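Local coordinates for peptide amidase (Stenotrophomonas maltophilia, PDB 1M22), which probably hydrolyses amide bonds, acting as a peptide amidase of the amidase signature family, at residues D87-A91 and D212-P216; V199-T205 and T223-R229; V206-D212 and D245-T251. One frame throughout, in Å; residues are numbered along the deposited sequence.

The three contacts follow one continuous run, residues 199-216, as it leaves the central mixed sheet. Interaction 2 is within the sheet, pairing strands 200-203 and 223-228. The loop between these strands then meets 245-251 in interaction 3 and 87-91 in interaction 1, the last two sharing Asp-212; along the chain the segments of the three contacts alternate. Centres lie about 13 Å apart for interactions 1 and 3, and about 16 Å for the other two pairs. Ile-214 CD1 packs on Ala-224 CB at 4.0 Å, and Pro-204 CG on Val-209 CG2 at 4.1 Å. The strand-to-strand connection is thus joined to the loop following active-site Lys-86 and to the loop following helix 231-241.

Interaction 1 of 3, residues D87-A91 and D212-P216; sequences DNINA and DGIIP
A single beta bridge, Ile-89 with Ile-214, joins the loop that follows the strand carrying active-site Lys-86 to the long connection between strands 200-203 and 223-228. The two stretches run in opposite directions, and two backbone bonds flank the bridge: Ile-215 N donates to Asn-88 O at 2.7 Å, and Asn-90 N to Gly-213 O at 2.8 Å. Asn-88 O also receives a CA-H...O contact from Ile-214 CA at 3.2 Å.

Gly-213 O has a second neighbour in the Asn-90 carboxamide, whose face it overlies, 3.0 Å from Asn-90 CG. This is a contact without a hydrogen bond. With Asn-90 CG beside its own backbone N (chi1 -64°), the amide is held next to the oxygen that this same N grips; its OD1 bonds to Tyr-337 OH. In Asn-88, chi1 57° sets CG between N and the carbonyl carbon, where it touches Ile-214 CG2 at 4.1 Å. Its ND2 reaches Thr-184 OG1 and a water at 3.0 Å, and that water donates to Ile-215 O. At the bridge itself Ile-89 CG1 meets Ile-214 CG1 at 4.2 Å, with Val-114 and Leu-113 of helix 112-119 alongside. The bridge thus lies in the surroundings of the amidase active site, the Asn-88 side chain coming within about 3 Å of that of Lys-86.

Interaction 2 of 3, residues V199-T205 and T223-R229; sequences VVGLKPT and TAGPMAR
Three backbone hydrogen bonds pair strand 200-203 with strand 223-228. Val-200 and Ala-228 form an antiparallel hydrogen-bonded pair, Val-200 N to Ala-228 O at 2.7 Å and Ala-228 N to Val-200 O at 3.0 Å; Leu-202 N gives the third bond, to Pro-226 O. Pro-226 has no N-H to return it, and Leu-202 O is buried without a hydrogen-bond partner. CA-H...O contacts supplement the pairing: Met-227 CA approaches Val-200 O, and Gly-225 CA approaches Leu-202 O, both at 3.3 Å.

The two strands are neighbours inside the mixed eleven-stranded sheet, with 180-185 beyond 223-228 and 446-454 beyond 200-203.

Apolar contact comes from Pro-226 CG against Leu-202 CB at 3.9 Å, on the side covered by helix 231-241. Met-227 points to the other face, onto Ser-169 and Ala-170 of helix 167-174. At the far end the Lys-203 and Thr-223 side chains cross at about a right angle, with Lys-203 CG and Thr-223 CG2 tight at 3.4 Å.

Polar groups close this end. Thr-223 OG1, anti to its N (chi1 -175°), passes beside the Pro-204 ring and donates to Ala-224 O at 2.9 Å; it accepts from a water that also donates to Thr-205 O. The bent Lys-203 chain lets NZ donate to Pro-204 O from above that carbonyl's plane; NZ also bonds to Tyr-444 O.

Interaction 3 of 3, residues V206-D212 and D245-T251; sequences VGLVSRD and DDADPAT. With EPE (4-(2-hydroxyethyl)-1-piperazine ethanesulfonic acid), chain C.
Beside a bound HEPES sulfonate, a salt bridge from Arg-211 to Asp-248 ties the connection between strands 200-203 and 223-228 to the loop after helix 231-241. The guanidinium meets the carboxylate side-on and nearly coplanar (24° between planes): NE donates to Asp-248 OD2 at 2.7 Å and NH2 to OD1 at 3.2 Å, both on the syn side. Arg-211 N adds a bond to Asp-248 OD2 from the anti side, tilted well out of the carboxylate plane, so this oxygen is gripped twice. Bends at chi2 (82°) and chi3 (57°) curl the arginine back to reach the same carboxylate as its own N. Val-206 CG1 lies over one guanidinium face, toward its rim, NH1 reaches the carbonyls of Phe-219 and Asp-222, and NH2 also donates to sulfonate O2S at 2.9 Å.

Segment 245-251 opens with a type I beta turn, Asp-245 to Asp-248, and each of these aspartates closes an Asx turn, onto Ala-247 N and Ala-250 N. Across the contact, Ser-210 makes an ST turn, its OG accepting from Asp-212 N while donating to the anti lone pair of Asp-245 OD2 at 2.6 Å. Ala-247 CB presses on the Asp-212 carboxylate. Thr-251 CA makes a CA-H...O contact with Gly-207 O at 3.1 Å.

Interaction 1 of 3, residues D87-A91 and D212-P216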
loop_
_atom_site.group_PDB
_atom_site.type_symbol
_atom_site.label_atom_id
_atom_site.label_comp_id
_atom_site.label_asym_id
_atom_site.label_seq_id
_atom_site.Cartn_x
_atom_site.Cartn_y
_atom_site.Cartn_z
ATOM N N ASP A 87 6.853 -7.649 -2.659
ATOM C CA ASP A 87 7.422 -8.975 -2.477
ATOM C C ASP A 87 7.098 -9.775 -1.226
ATOM O O ASP A 87 7.875 -10.643 -0.818
ATOM C CB ASP A 87 8.937 -8.949 -2.703
ATOM C CG ASP A 87 9.496 -10.329 -3.015
ATOM O OD1 ASP A 87 8.833 -11.086 -3.760
ATOM O OD2 ASP A 87 10.596 -10.655 -2.526
ATOM N N ASN A 88 5.964 -9.477 -0.599
ATOM C CA ASN A 88 5.508 -10.297 0.517
ATOM C C ASN A 88 4.221 -11.001 0.061
ATOM O O ASN A 88 3.600 -11.744 0.820
ATOM C CB ASN A 88 5.281 -9.484 1.809
ATOM C CG ASN A 88 4.303 -8.338 1.645
ATOM O OD1 ASN A 88 3.881 -8.003 0.543
ATOM N ND2 ASN A 88 3.947 -7.716 2.765
ATOM N N ILE A 89 3.855 -10.785 -1.204
ATOM C CA ILE A 89 2.659 -11.384 -1.804
ATOM C C ILE A 89 3.068 -12.540 -2.726
ATOM O O ILE A 89 3.816 -12.341 -3.684
ATOM C CB ILE A 89 1.877 -10.334 -2.639
ATOM C CG1 ILE A 89 1.485 -9.146 -1.754
ATOM C CG2 ILE A 89 0.645 -10.980 -3.274
ATOM C CD1 ILE A 89 0.898 -7.962 -2.515
ATOM N N ASN A 90 2.579 -13.745 -2.439
ATOM C CA ASN A 90 2.911 -14.923 -3.243
ATOM C C ASN A 90 2.482 -14.774 -4.699
ATOM O O ASN A 90 1.344 -14.400 -4.983
ATOM C CB ASN A 90 2.235 -16.178 -2.674
ATOM C CG ASN A 90 2.729 -16.548 -1.288
ATOM O OD1 ASN A 90 3.629 -15.920 -0.738
ATOM N ND2 ASN A 90 2.134 -17.593 -0.717
ATOM N N ALA A 91 3.389 -15.092 -5.620
ATOM C CA ALA A 91 3.087 -15.008 -7.045
ATOM C C ALA A 91 4.064 -15.840 -7.867
ATOM O O ALA A 91 5.226 -15.473 -8.023
ATOM C CB ALA A 91 3.122 -13.552 -7.512
ATOM N N ASP A 212 -4.807 -14.044 2.227
ATOM C CA ASP A 212 -4.214 -15.352 1.992
ATOM C C ASP A 212 -3.067 -15.247 0.991
ATOM O O ASP A 212 -3.145 -14.522 -0.003
ATOM C CB ASP A 212 -5.259 -16.357 1.503
ATOM C CG ASP A 212 -4.829 -17.801 1.751
ATOM O OD1 ASP A 212 -4.516 -18.145 2.915
ATOM O OD2 ASP A 212 -4.801 -18.588 0.789
ATOM N N GLY A 213 -1.984 -15.958 1.275
ATOM C CA GLY A 213 -0.841 -15.932 0.385
ATOM C C GLY A 213 0.067 -14.733 0.565
ATOM O O GLY A 213 0.874 -14.435 -0.311
ATOM N N ILE A 214 -0.061 -14.039 1.692
ATOM C CA ILE A 214 0.784 -12.884 1.969
ATOM C C ILE A 214 1.578 -13.116 3.253
ATOM O O ILE A 214 1.006 -13.513 4.266
ATOM C CB ILE A 214 -0.056 -11.590 2.147
ATOM C CG1 ILE A 214 -0.916 -11.343 0.903
ATOM C CG2 ILE A 214 0.870 -10.401 2.395
ATOM C CD1 ILE A 214 -1.809 -10.118 1.007
ATOM N N ILE A 215 2.892 -12.894 3.204
ATOM C CA ILE A 215 3.730 -13.041 4.399
ATOM C C ILE A 215 3.142 -11.995 5.334
ATOM O O ILE A 215 3.121 -10.804 5.027
ATOM C CB ILE A 215 5.210 -12.757 4.092
ATOM C CG1 ILE A 215 5.721 -13.807 3.104
ATOM C CG2 ILE A 215 6.031 -12.783 5.379
ATOM C CD1 ILE A 215 7.176 -13.649 2.713
ATOM N N PRO A 216 2.668 -12.427 6.504
ATOM C CA PRO A 216 2.050 -11.510 7.457
ATOM C C PRO A 216 2.843 -10.841 8.557
ATOM O O PRO A 216 4.041 -11.052 8.741
ATOM C CB PRO A 216 0.978 -12.388 8.070
ATOM C CG PRO A 216 1.767 -13.674 8.286
ATOM C CD PRO A 216 2.548 -13.822 6.972
HETATM O O HOH W 1 5.306 -9.125 5.092
#

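Interaction 2 of 3, residues V199-T205 and T223-R229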
loop_
_atom_site.group_PDB
_atom_site.type_symbol
_atom_site.label_atom_id
_atom_site.label_comp_id
_atom_site.label_asym_id
_atom_site.label_seq_id
_atom_site.Cartn_x
_atom_site.Cartn_y
_atom_site.Cartn_z
ATOM N N VAL A 199 1.911 9.609 -4.922
ATOM C CA VAL A 199 0.910 8.789 -5.590
ATOM C C VAL A 199 -0.255 8.490 -4.659
ATOM O O VAL A 199 -0.232 8.843 -3.476
ATOM C CB VAL A 199 1.505 7.448 -6.108
ATOM C CG1 VAL A 199 2.591 7.726 -7.138
ATOM C CG2 VAL A 199 2.060 6.630 -4.953
ATOM N N VAL A 200 -1.281 7.858 -5.216
ATOM C CA VAL A 200 -2.464 7.486 -4.456
ATOM C C VAL A 200 -2.238 6.122 -3.815
ATOM O O VAL A 200 -1.690 5.208 -4.440
ATOM C CB VAL A 200 -3.708 7.404 -5.377
ATOM C CG1 VAL A 200 -4.909 6.849 -4.605
ATOM C CG2 VAL A 200 -4.028 8.779 -5.950
ATOM N N GLY A 201 -2.649 6.000 -2.557
ATOM C CA GLY A 201 -2.533 4.742 -1.844
ATOM C C GLY A 201 -3.838 4.519 -1.106
ATOM O O GLY A 201 -4.356 5.441 -0.476
ATOM N N LEU A 202 -4.382 3.312 -1.187
ATOM C CA LEU A 202 -5.635 3.007 -0.507
ATOM C C LEU A 202 -5.501 1.746 0.337
ATOM O O LEU A 202 -5.186 0.678 -0.191
ATOM C CB LEU A 202 -6.749 2.830 -1.545
ATOM C CG LEU A 202 -8.209 2.776 -1.088
ATOM C CD1 LEU A 202 -9.098 2.934 -2.311
ATOM C CD2 LEU A 202 -8.511 1.470 -0.370
ATOM N N LYS A 203 -5.705 1.886 1.649
ATOM C CA LYS A 203 -5.661 0.758 2.581
ATOM C C LYS A 203 -7.117 0.478 2.923
ATOM O O LYS A 203 -7.755 1.243 3.646
ATOM C CB LYS A 203 -4.926 1.107 3.876
ATOM C CG LYS A 203 -4.838 -0.088 4.827
ATOM C CD LYS A 203 -4.640 0.318 6.281
ATOM C CE LYS A 203 -5.929 0.824 6.920
ATOM N NZ LYS A 203 -6.934 -0.268 7.151
ATOM N N PRO A 204 -7.663 -0.631 2.425
ATOM C CA PRO A 204 -9.066 -0.900 2.738
ATOM C C PRO A 204 -9.354 -1.418 4.136
ATOM O O PRO A 204 -8.451 -1.618 4.956
ATOM C CB PRO A 204 -9.466 -1.905 1.660
ATOM C CG PRO A 204 -8.209 -2.682 1.450
ATOM C CD PRO A 204 -7.118 -1.624 1.481
ATOM N N THR A 205 -10.644 -1.597 4.400
ATOM C CA THR A 205 -11.119 -2.153 5.654
ATOM C C THR A 205 -10.540 -3.563 5.713
ATOM O O THR A 205 -10.482 -4.254 4.690
ATOM C CB THR A 205 -12.658 -2.280 5.645
ATOM O OG1 THR A 205 -13.247 -0.993 5.434
ATOM C CG2 THR A 205 -13.165 -2.863 6.958
ATOM N N THR A 223 -3.517 -5.774 5.490
ATOM C CA THR A 223 -4.328 -5.776 4.286
ATOM C C THR A 223 -3.549 -5.278 3.093
ATOM O O THR A 223 -2.699 -4.392 3.206
ATOM C CB THR A 223 -5.625 -4.946 4.382
ATOM O OG1 THR A 223 -6.375 -5.125 3.168
ATOM C CG2 THR A 223 -5.324 -3.468 4.564
ATOM N N ALA A 224 -3.821 -5.890 1.952
ATOM C CA ALA A 224 -3.209 -5.469 0.710
ATOM C C ALA A 224 -4.070 -4.307 0.226
ATOM O O ALA A 224 -5.214 -4.131 0.666
ATOM C CB ALA A 224 -3.229 -6.601 -0.307
ATOM N N GLY A 225 -3.522 -3.508 -0.674
ATOM C CA GLY A 225 -4.267 -2.382 -1.194
ATOM C C GLY A 225 -3.599 -1.840 -2.434
ATOM O O GLY A 225 -2.408 -2.069 -2.652
ATOM N N PRO A 226 -4.339 -1.107 -3.269
ATOM C CA PRO A 226 -3.781 -0.544 -4.499
ATOM C C PRO A 226 -2.946 0.712 -4.308
ATOM O O PRO A 226 -3.154 1.490 -3.376
ATOM C CB PRO A 226 -5.024 -0.267 -5.333
ATOM C CG PRO A 226 -6.008 0.169 -4.294
ATOM C CD PRO A 226 -5.783 -0.829 -3.168
ATOM N N MET A 227 -1.991 0.884 -5.211
ATOM C CA MET A 227 -1.127 2.053 -5.248
ATOM C C MET A 227 -1.139 2.434 -6.726
ATOM O O MET A 227 -0.886 1.602 -7.604
ATOM C CB MET A 227 0.257 1.690 -4.716
ATOM C CG MET A 227 0.155 1.244 -3.253
ATOM S SD MET A 227 1.673 0.756 -2.422
ATOM C CE MET A 227 2.295 2.344 -1.845
ATOM N N ALA A 228 -1.471 3.691 -6.992
ATOM C CA ALA A 228 -1.619 4.169 -8.355
ATOM C C ALA A 228 -1.400 5.663 -8.431
ATOM O O ALA A 228 -1.359 6.345 -7.414
ATOM C CB ALA A 228 -3.021 3.830 -8.850
ATOM N N ARG A 229 -1.279 6.180 -9.647
ATOM C CA ARG A 229 -1.065 7.608 -9.814
ATOM C C ARG A 229 -2.366 8.392 -9.708
ATOM O O ARG A 229 -2.346 9.604 -9.485
ATOM C CB ARG A 229 -0.392 7.883 -11.159
ATOM C CG ARG A 229 1.047 7.387 -11.232
ATOM C CD ARG A 229 1.604 7.528 -12.641
ATOM N NE ARG A 229 0.861 6.708 -13.593
ATOM C CZ ARG A 229 1.053 5.404 -13.773
ATOM N NH1 ARG A 229 1.977 4.755 -13.075
ATOM N NH2 ARG A 229 0.301 4.743 -14.643
HETATM O O HOH W 2 -8.702 -6.537 3.560
#

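Interaction 3 of 3, residues V206-D212 and D245-T251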
loop_
_atom_site.group_PDB
_atom_site.type_symbol
_atom_site.label_atom_id
_atom_site.label_comp_id
_atom_site.label_asym_id
_atom_site.label_seq_id
_atom_site.Cartn_x
_atom_site.Cartn_y
_atom_site.Cartn_z
ATOM N N VAL A 206 -10.103 -3.988 6.891
ATOM C CA VAL A 206 -9.568 -5.336 7.027
ATOM C C VAL A 206 -10.711 -6.314 6.768
ATOM O O VAL A 206 -11.727 -6.302 7.465
ATOM C CB VAL A 206 -8.981 -5.563 8.433
ATOM C CG1 VAL A 206 -8.641 -7.037 8.625
ATOM C CG2 VAL A 206 -7.731 -4.710 8.608
ATOM N N GLY A 207 -10.543 -7.147 5.749
ATOM C CA GLY A 207 -11.578 -8.101 5.401
ATOM C C GLY A 207 -12.129 -7.885 4.005
ATOM O O GLY A 207 -12.794 -8.770 3.466
ATOM N N LEU A 208 -11.871 -6.722 3.409
ATOM C CA LEU A 208 -12.365 -6.463 2.060
ATOM C C LEU A 208 -11.566 -7.259 1.036
ATOM O O LEU A 208 -12.124 -7.778 0.071
ATOM C CB LEU A 208 -12.276 -4.970 1.718
ATOM C CG LEU A 208 -12.801 -4.605 0.319
ATOM C CD1 LEU A 208 -14.299 -4.885 0.238
ATOM C CD2 LEU A 208 -12.517 -3.136 0.025
ATOM N N VAL A 209 -10.257 -7.348 1.260
ATOM C CA VAL A 209 -9.342 -8.058 0.370
ATOM C C VAL A 209 -8.641 -9.177 1.136
ATOM O O VAL A 209 -8.079 -8.952 2.210
ATOM C CB VAL A 209 -8.274 -7.096 -0.202
ATOM C CG1 VAL A 209 -7.341 -7.846 -1.147
ATOM C CG2 VAL A 209 -8.948 -5.930 -0.917
ATOM N N SER A 210 -8.656 -10.381 0.577
ATOM C CA SER A 210 -8.034 -11.518 1.239
ATOM C C SER A 210 -6.545 -11.345 1.516
ATOM O O SER A 210 -5.802 -10.830 0.681
ATOM C CB SER A 210 -8.230 -12.776 0.397
ATOM O OG SER A 210 -7.618 -13.888 1.027
ATOM N N ARG A 211 -6.120 -11.794 2.695
ATOM C CA ARG A 211 -4.711 -11.747 3.066
ATOM C C ARG A 211 -4.067 -13.110 2.815
ATOM O O ARG A 211 -2.897 -13.320 3.143
ATOM C CB ARG A 211 -4.529 -11.381 4.548
ATOM C CG ARG A 211 -4.721 -9.905 4.903
ATOM C CD ARG A 211 -6.190 -9.535 5.065
ATOM N NE ARG A 211 -6.847 -10.366 6.072
ATOM C CZ ARG A 211 -6.677 -10.243 7.386
ATOM N NH1 ARG A 211 -5.876 -9.309 7.882
ATOM N NH2 ARG A 211 -7.284 -11.089 8.209
ATOM N N ASP A 212 -4.807 -14.044 2.227
ATOM C CA ASP A 212 -4.214 -15.352 1.992
ATOM C C ASP A 212 -3.067 -15.247 0.991
ATOM O O ASP A 212 -3.145 -14.522 -0.003
ATOM C CB ASP A 212 -5.259 -16.357 1.503
ATOM C CG ASP A 212 -4.829 -17.801 1.751
ATOM O OD1 ASP A 212 -4.516 -18.145 2.915
ATOM O OD2 ASP A 212 -4.801 -18.588 0.789
ATOM N N ASP A 245 -12.936 -14.891 0.554
ATOM C CA ASP A 245 -12.028 -16.021 0.389
ATOM C C ASP A 245 -12.149 -16.905 1.627
ATOM O O ASP A 245 -11.904 -16.449 2.744
ATOM C CB ASP A 245 -10.590 -15.504 0.229
ATOM C CG ASP A 245 -9.555 -16.619 0.150
ATOM O OD1 ASP A 245 -9.925 -17.800 -0.027
ATOM O OD2 ASP A 245 -8.353 -16.305 0.260
ATOM N N ASP A 246 -12.536 -18.163 1.429
ATOM C CA ASP A 246 -12.688 -19.093 2.547
ATOM C C ASP A 246 -11.423 -19.230 3.393
ATOM O O ASP A 246 -11.500 -19.545 4.580
ATOM C CB ASP A 246 -13.095 -20.487 2.050
ATOM C CG ASP A 246 -14.474 -20.509 1.420
ATOM O OD1 ASP A 246 -15.374 -19.800 1.916
ATOM O OD2 ASP A 246 -14.661 -21.256 0.436
ATOM N N ALA A 247 -10.261 -18.993 2.788
ATOM C CA ALA A 247 -8.996 -19.116 3.507
ATOM C C ALA A 247 -8.702 -17.941 4.441
ATOM O O ALA A 247 -7.777 -18.006 5.252
ATOM C CB ALA A 247 -7.853 -19.294 2.521
ATOM N N ASP A 248 -9.488 -16.873 4.332
ATOM C CA ASP A 248 -9.301 -15.695 5.179
ATOM C C ASP A 248 -10.625 -15.327 5.844
ATOM O O ASP A 248 -11.455 -14.629 5.261
ATOM C CB ASP A 248 -8.785 -14.518 4.342
ATOM C CG ASP A 248 -8.515 -13.275 5.176
ATOM O OD1 ASP A 248 -8.710 -13.319 6.412
ATOM O OD2 ASP A 248 -8.110 -12.247 4.594
ATOM N N PRO A 249 -10.835 -15.789 7.088
ATOM C CA PRO A 249 -12.057 -15.528 7.858
ATOM C C PRO A 249 -12.491 -14.067 7.954
ATOM O O PRO A 249 -13.680 -13.776 8.091
ATOM C CB PRO A 249 -11.733 -16.124 9.225
ATOM C CG PRO A 249 -10.835 -17.259 8.887
ATOM C CD PRO A 249 -9.913 -16.647 7.853
ATOM N N ALA A 250 -11.536 -13.145 7.891
ATOM C CA ALA A 250 -11.876 -11.733 7.986
ATOM C C ALA A 250 -12.771 -11.303 6.828
ATOM O O ALA A 250 -13.578 -10.385 6.973
ATOM C CB ALA A 250 -10.605 -10.884 8.009
ATOM N N THR A 251 -12.642 -11.969 5.683
ATOM C CA THR A 251 -13.455 -11.601 4.527
ATOM C C THR A 251 -14.915 -12.011 4.676
ATOM O O THR A 251 -15.774 -11.536 3.933
ATOM C CB THR A 251 -12.888 -12.183 3.203
ATOM O OG1 THR A 251 -12.943 -13.617 3.222
ATOM C CG2 THR A 251 -11.448 -11.732 3.004
HETATM N N1 EPE C . -7.523 -15.624 13.709
HETATM C C2 EPE C . -6.237 -16.204 13.152
HETATM C C3 EPE C . -6.056 -17.508 13.950
HETATM N N4 EPE C . -5.729 -17.193 15.309
HETATM C C5 EPE C . -6.785 -16.399 15.960
HETATM C C6 EPE C . -7.203 -15.190 15.155
HETATM C C7 EPE C . -5.554 -18.392 16.215
HETATM C C8 EPE C . -4.546 -19.433 15.784
HETATM O O8 EPE C . -5.197 -20.584 15.149
HETATM C C9 EPE C . -8.020 -14.318 13.071
HETATM C C10 EPE C . -8.205 -14.534 11.598
HETATM S S EPE C . -8.982 -13.120 10.785
HETATM O O1S EPE C . -9.007 -13.653 9.430
HETATM O O2S EPE C . -8.223 -11.800 10.855
HETATM O O3S EPE C . -10.315 -13.023 11.336
HETATM O O HOH W 3 -5.531 -16.271 4.824
#